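Long-range contacts in glycerate dehydrogenase related protein (Thermoplasma acidophilum, PDB 3GVX), which probably binds NAD and reduces 2-oxoacids such as glyoxylate or hydroxypyruvate: residues H96-L101 / S115-L120; N202-N207 / W230-V235. All blocks are in the same frame, centred on the assembly; numbering follows the deposited sequence.

Interaction 1 of 2, residues H96-L101 / S115-L120. With K (potassium ion), chain C.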
loop_
_atom_site.group_PDB
_atom_site.type_symbol
_atom_site.label_atom_id
_atom_site.label_comp_id
_atom_site.label_asym_id
_atom_site.label_seq_id
_atom_site.Cartn_x
_atom_site.Cartn_y
_atom_site.Cartn_z
ATOM N N HIS B 96 10.224 4.109 3.741
ATOM C CA HIS B 96 11.040 5.291 3.492
ATOM C C HIS B 96 10.214 6.570 3.406
ATOM O O HIS B 96 10.559 7.568 4.017
ATOM C CB HIS B 96 11.860 5.111 2.203
ATOM C CG HIS B 96 12.617 6.331 1.799
ATOM N ND1 HIS B 96 13.439 7.014 2.663
ATOM C CD2 HIS B 96 12.646 7.016 0.629
ATOM C CE1 HIS B 96 13.940 8.071 2.048
ATOM N NE2 HIS B 96 13.474 8.093 0.813
ATOM N N ALA B 97 9.112 6.532 2.666
ATOM C CA ALA B 97 8.273 7.709 2.526
ATOM C C ALA B 97 7.757 8.262 3.848
ATOM O O ALA B 97 7.709 9.461 4.018
ATOM C CB ALA B 97 7.108 7.430 1.571
ATOM N N LYS B 98 7.405 7.393 4.789
ATOM C CA LYS B 98 6.887 7.842 6.087
ATOM C C LYS B 98 7.940 7.867 7.194
ATOM O O LYS B 98 7.616 7.990 8.378
ATOM C CB LYS B 98 5.694 6.962 6.520
ATOM C CG LYS B 98 4.691 6.710 5.408
ATOM C CD LYS B 98 4.132 8.015 4.847
ATOM C CE LYS B 98 3.171 7.759 3.701
ATOM N NZ LYS B 98 2.557 9.003 3.152
ATOM N N ASN B 99 9.199 7.726 6.786
ATOM C CA ASN B 99 10.306 7.723 7.735
ATOM C C ASN B 99 9.964 6.814 8.898
ATOM O O ASN B 99 10.134 7.167 10.059
ATOM C CB ASN B 99 10.570 9.145 8.237
ATOM C CG ASN B 99 10.964 10.084 7.118
ATOM O OD1 ASN B 99 10.543 11.246 7.091
ATOM N ND2 ASN B 99 11.782 9.595 6.190
ATOM N N ILE B 100 9.460 5.635 8.576
ATOM C CA ILE B 100 9.052 4.679 9.589
ATOM C C ILE B 100 10.156 4.265 10.572
ATOM O O ILE B 100 9.948 4.317 11.779
ATOM C CB ILE B 100 8.436 3.417 8.935
ATOM C CG1 ILE B 100 7.132 3.788 8.221
ATOM C CG2 ILE B 100 8.223 2.322 9.975
ATOM C CD1 ILE B 100 6.027 4.313 9.135
ATOM N N LEU B 101 11.324 3.863 10.074
ATOM C CA LEU B 101 12.416 3.419 10.955
ATOM C C LEU B 101 12.953 4.489 11.906
ATOM O O LEU B 101 13.118 4.256 13.102
ATOM C CB LEU B 101 13.582 2.874 10.130
ATOM C CG LEU B 101 13.523 1.569 9.329
ATOM C CD1 LEU B 101 12.221 1.442 8.554
ATOM C CD2 LEU B 101 14.762 1.545 8.421
ATOM N N SER B 115 8.094 15.414 12.133
ATOM C CA SER B 115 8.786 15.753 10.927
ATOM C C SER B 115 7.874 15.352 9.780
ATOM O O SER B 115 7.064 14.443 9.902
ATOM C CB SER B 115 10.104 14.998 10.858
ATOM O OG SER B 115 10.849 15.431 9.751
ATOM N N PRO B 116 7.983 16.054 8.661
ATOM C CA PRO B 116 7.150 15.744 7.506
ATOM C C PRO B 116 7.502 14.445 6.804
ATOM O O PRO B 116 8.625 13.944 6.895
ATOM C CB PRO B 116 7.324 16.974 6.607
ATOM C CG PRO B 116 8.672 17.503 7.009
ATOM C CD PRO B 116 8.638 17.360 8.503
ATOM N N THR B 117 6.495 13.893 6.141
ATOM C CA THR B 117 6.650 12.667 5.408
ATOM C C THR B 117 6.346 12.920 3.966
ATOM O O THR B 117 5.840 13.978 3.595
ATOM C CB THR B 117 5.723 11.563 5.939
ATOM O OG1 THR B 117 4.380 12.042 5.952
ATOM C CG2 THR B 117 6.134 11.135 7.341
ATOM N N THR B 118 6.680 11.925 3.161
ATOM C CA THR B 118 6.453 11.992 1.747
ATOM C C THR B 118 5.182 11.221 1.449
ATOM O O THR B 118 4.884 10.183 2.017
ATOM C CB THR B 118 7.619 11.380 0.974
ATOM O OG1 THR B 118 8.787 12.169 1.197
ATOM C CG2 THR B 118 7.311 11.331 -0.507
ATOM N N LEU B 119 4.433 11.758 0.526
ATOM C CA LEU B 119 3.193 11.170 0.116
ATOM C C LEU B 119 3.309 10.579 -1.261
ATOM O O LEU B 119 3.987 11.132 -2.112
ATOM C CB LEU B 119 2.193 12.270 0.065
ATOM C CG LEU B 119 0.890 12.390 0.788
ATOM C CD1 LEU B 119 0.961 12.810 2.285
ATOM C CD2 LEU B 119 0.287 13.455 -0.068
ATOM N N LEU B 120 2.595 9.492 -1.491
ATOM C CA LEU B 120 2.636 8.858 -2.789
ATOM C C LEU B 120 1.615 9.497 -3.706
ATOM O O LEU B 120 1.860 9.697 -4.894
ATOM C CB LEU B 120 2.351 7.375 -2.656
ATOM C CG LEU B 120 3.386 6.691 -1.777
ATOM C CD1 LEU B 120 3.051 5.213 -1.657
ATOM C CD2 LEU B 120 4.786 6.932 -2.366
HETATM K K K C . 2.742 10.434 7.424
HETATM O O HOH W 1 1.237 9.961 5.259
HETATM O O HOH W 2 8.772 12.067 9.780
#
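Lys-98 and Thr-118 illustrate how the C-terminal end of a helix can be tied to an irregular loop. The carbonyl of Ala-97, in the last turn of helix 79-97, accepts the amide N-H of Thr-118, with N to O at 2.8 Å and an N-H...O angle of 170°. Beside this bond the methyl CB of Ala-97 rests against CB of Thr-118, 4.0 Å away. Lys-98, next along the same segment, reaches across as well: its CB leads away from residues 115-120, but a bend at chi2 (-58°) followed by two extended torsions brings the chain back, CD passing alongside CB of Thr-117 at 4.0 Å. Its NZ then reaches the carbonyl O of Thr-118 at 2.8 Å, tilted from the carbonyl plane. Thr-117 turns OG1 between its backbone N and carbonyl carbon (chi1 54°), which directs the hydroxyl oxygen to the potassium ion at 2.7 Å and leaves CG2 to lie over CA of Lys-98 at 3.6 Å. Asn-99, with positive phi, is the C-prime residue of the Schellman motif that closes helix 79-97 and lets helix 100-108 start in a new direction. NZ of Lys-98 also donates to a water bound to the potassium and forms a salt bridge with Glu-87 of the second subunit, whose His-88 ND1 and Val-256 O also bind the ion. The chemistry therefore implies a cross-subunit site, in which the lysine's charge is probably balanced by that glutamate while the cation is held by oxygen and nitrogen donors.

Interaction 2 of 2, residues N202-N207 / W230-V235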
loop_
_atom_site.group_PDB
_atom_site.type_symbol
_atom_site.label_atom_id
_atom_site.label_comp_id
_atom_site.label_asym_id
_atom_site.label_seq_id
_atom_site.Cartn_x
_atom_site.Cartn_y
_atom_site.Cartn_z
ATOM N N ASN B 202 15.430 13.800 -4.764
ATOM C CA ASN B 202 14.723 12.929 -3.818
ATOM C C ASN B 202 14.163 11.637 -4.389
ATOM O O ASN B 202 13.253 11.036 -3.820
ATOM C CB ASN B 202 13.593 13.690 -3.135
ATOM C CG ASN B 202 14.094 14.860 -2.340
ATOM O OD1 ASN B 202 15.093 14.762 -1.625
ATOM N ND2 ASN B 202 13.404 15.976 -2.450
ATOM N N LEU B 203 14.732 11.205 -5.504
ATOM C CA LEU B 203 14.291 9.987 -6.151
ATOM C C LEU B 203 14.496 8.809 -5.225
ATOM O O LEU B 203 15.486 8.744 -4.502
ATOM C CB LEU B 203 15.076 9.757 -7.440
ATOM C CG LEU B 203 14.883 8.340 -7.988
ATOM C CD1 LEU B 203 13.475 8.189 -8.616
ATOM C CD2 LEU B 203 15.986 8.046 -9.001
ATOM N N THR B 204 13.536 7.895 -5.234
ATOM C CA THR B 204 13.611 6.681 -4.443
ATOM C C THR B 204 13.598 5.537 -5.434
ATOM O O THR B 204 12.724 5.441 -6.301
ATOM C CB THR B 204 12.416 6.532 -3.493
ATOM O OG1 THR B 204 12.385 7.648 -2.598
ATOM C CG2 THR B 204 12.535 5.240 -2.685
ATOM N N ILE B 205 14.592 4.678 -5.314
ATOM C CA ILE B 205 14.700 3.555 -6.205
ATOM C C ILE B 205 14.403 2.274 -5.466
ATOM O O ILE B 205 14.903 2.037 -4.369
ATOM C CB ILE B 205 16.086 3.498 -6.830
ATOM C CG1 ILE B 205 16.366 4.848 -7.496
ATOM C CG2 ILE B 205 16.172 2.318 -7.793
ATOM C CD1 ILE B 205 17.489 4.874 -8.491
ATOM N N VAL B 206 13.556 1.455 -6.068
ATOM C CA VAL B 206 13.195 0.195 -5.466
ATOM C C VAL B 206 13.587 -0.928 -6.413
ATOM O O VAL B 206 13.192 -0.948 -7.582
ATOM C CB VAL B 206 11.684 0.130 -5.199
ATOM C CG1 VAL B 206 11.383 -1.011 -4.250
ATOM C CG2 VAL B 206 11.189 1.481 -4.669
ATOM N N ASN B 207 14.364 -1.869 -5.901
ATOM C CA ASN B 207 14.810 -2.983 -6.713
ATOM C C ASN B 207 14.227 -4.316 -6.274
ATOM O O ASN B 207 14.552 -4.822 -5.203
ATOM C CB ASN B 207 16.335 -3.081 -6.679
ATOM C CG ASN B 207 16.878 -3.946 -7.791
ATOM O OD1 ASN B 207 16.174 -4.808 -8.322
ATOM N ND2 ASN B 207 18.135 -3.730 -8.146
ATOM N N TRP B 230 17.557 7.507 -2.447
ATOM C CA TRP B 230 17.567 6.305 -1.647
ATOM C C TRP B 230 17.469 5.102 -2.534
ATOM O O TRP B 230 16.934 5.159 -3.636
ATOM C CB TRP B 230 16.431 6.305 -0.619
ATOM C CG TRP B 230 16.770 7.083 0.589
ATOM C CD1 TRP B 230 17.087 8.407 0.637
ATOM C CD2 TRP B 230 16.872 6.596 1.935
ATOM N NE1 TRP B 230 17.374 8.780 1.923
ATOM C CE2 TRP B 230 17.243 7.694 2.741
ATOM C CE3 TRP B 230 16.672 5.350 2.537
ATOM C CZ2 TRP B 230 17.432 7.577 4.127
ATOM C CZ3 TRP B 230 16.855 5.236 3.917
ATOM C CH2 TRP B 230 17.225 6.346 4.694
ATOM N N TYR B 231 17.999 4.003 -2.037
ATOM C CA TYR B 231 17.971 2.771 -2.776
ATOM C C TYR B 231 17.382 1.719 -1.870
ATOM O O TYR B 231 17.977 1.356 -0.865
ATOM C CB TYR B 231 19.390 2.385 -3.193
ATOM C CG TYR B 231 19.462 1.116 -4.007
ATOM C CD1 TYR B 231 18.777 1.000 -5.210
ATOM C CD2 TYR B 231 20.235 0.040 -3.587
ATOM C CE1 TYR B 231 18.848 -0.166 -5.971
ATOM C CE2 TYR B 231 20.326 -1.136 -4.340
ATOM C CZ TYR B 231 19.635 -1.230 -5.535
ATOM O OH TYR B 231 19.742 -2.369 -6.295
ATOM N N LEU B 232 16.194 1.247 -2.212
ATOM C CA LEU B 232 15.545 0.222 -1.416
ATOM C C LEU B 232 15.591 -1.052 -2.225
ATOM O O LEU B 232 15.085 -1.110 -3.343
ATOM C CB LEU B 232 14.099 0.612 -1.132
ATOM C CG LEU B 232 13.944 2.090 -0.789
ATOM C CD1 LEU B 232 12.465 2.370 -0.630
ATOM C CD2 LEU B 232 14.748 2.462 0.474
ATOM N N SER B 233 16.197 -2.083 -1.667
ATOM C CA SER B 233 16.290 -3.307 -2.431
ATOM C C SER B 233 16.045 -4.584 -1.673
ATOM O O SER B 233 16.349 -4.719 -0.487
ATOM C CB SER B 233 17.646 -3.367 -3.129
ATOM O OG SER B 233 17.636 -4.350 -4.136
ATOM N N ASP B 234 15.470 -5.531 -2.390
ATOM C CA ASP B 234 15.203 -6.824 -1.822
ATOM C C ASP B 234 16.268 -7.788 -2.331
ATOM O O ASP B 234 16.258 -8.957 -1.983
ATOM C CB ASP B 234 13.816 -7.304 -2.222
ATOM C CG ASP B 234 13.495 -8.660 -1.659
ATOM O OD1 ASP B 234 13.625 -8.856 -0.429
ATOM O OD2 ASP B 234 13.115 -9.540 -2.450
ATOM N N VAL B 235 17.186 -7.284 -3.154
ATOM C CA VAL B 235 18.252 -8.114 -3.708
ATOM C C VAL B 235 19.601 -7.425 -3.670
ATOM O O VAL B 235 19.741 -6.260 -4.046
ATOM C CB VAL B 235 17.968 -8.504 -5.163
ATOM C CG1 VAL B 235 16.640 -9.243 -5.259
ATOM C CG2 VAL B 235 18.006 -7.263 -6.045
#
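Asn-207 and Tyr-231 form the side-chain hydrogen bond of this strand pair: ND2 donates to the phenolic OH at 2.8 Å, the oxygen lying 17° out of the amide plane. Both residues point to the same face of the sheet, and with the CG of each anti to its backbone nitrogen the polar ends come together, amide and ring planes 70° apart. The carboxamide is gripped at its other end too, OD1 accepting from the backbone N of Ala-209. Alongside runs a parallel ladder of backbone bonds, among them Leu-232 N to Ile-205 O at 2.6 Å and Asn-207 N to Leu-232 O at 2.8 Å. Ser-233 OG donates to Val-235 O (2.8 Å), a bond within the segment that spans the end of the strand.

Packing differs on the two faces. CG2 of Ile-205 meets the edge of the Tyr-231 ring, 3.9 Å from CD1, whereas on the opposite face CG2 of Thr-204 touches CD1 of Leu-232 at 3.5 Å. A phenylalanine in place of Tyr-231 would probably keep the ring against Ile-205 but leave ND2 of Asn-207 without this acceptor. Strand 204-207, helix 216-225 and strand 230-233 make a beta-alpha-beta unit, with strands inclined at 18°, as expected of the parallel sheet in a Rossmann-type NAD-binding domain.

Along the chain the two contacts follow one another, interaction 1 first, with centres about 14 Å apart. Helix 79-97 joins them: its end belongs to interaction 1, while its residues pack on the face of the seven-stranded parallel sheet that carries Thr-204 and Leu-232. His-96 is the direct bridge, stacking its ring on Trp-230, with CE1 at 3.3 Å from CD2 of Trp-230. All four segments fall in the range of the NAD-binding domain. Interaction 2 thus forms part of the domain's buried sheet, whereas interaction 1 sits at its margin, where the second subunit meets it.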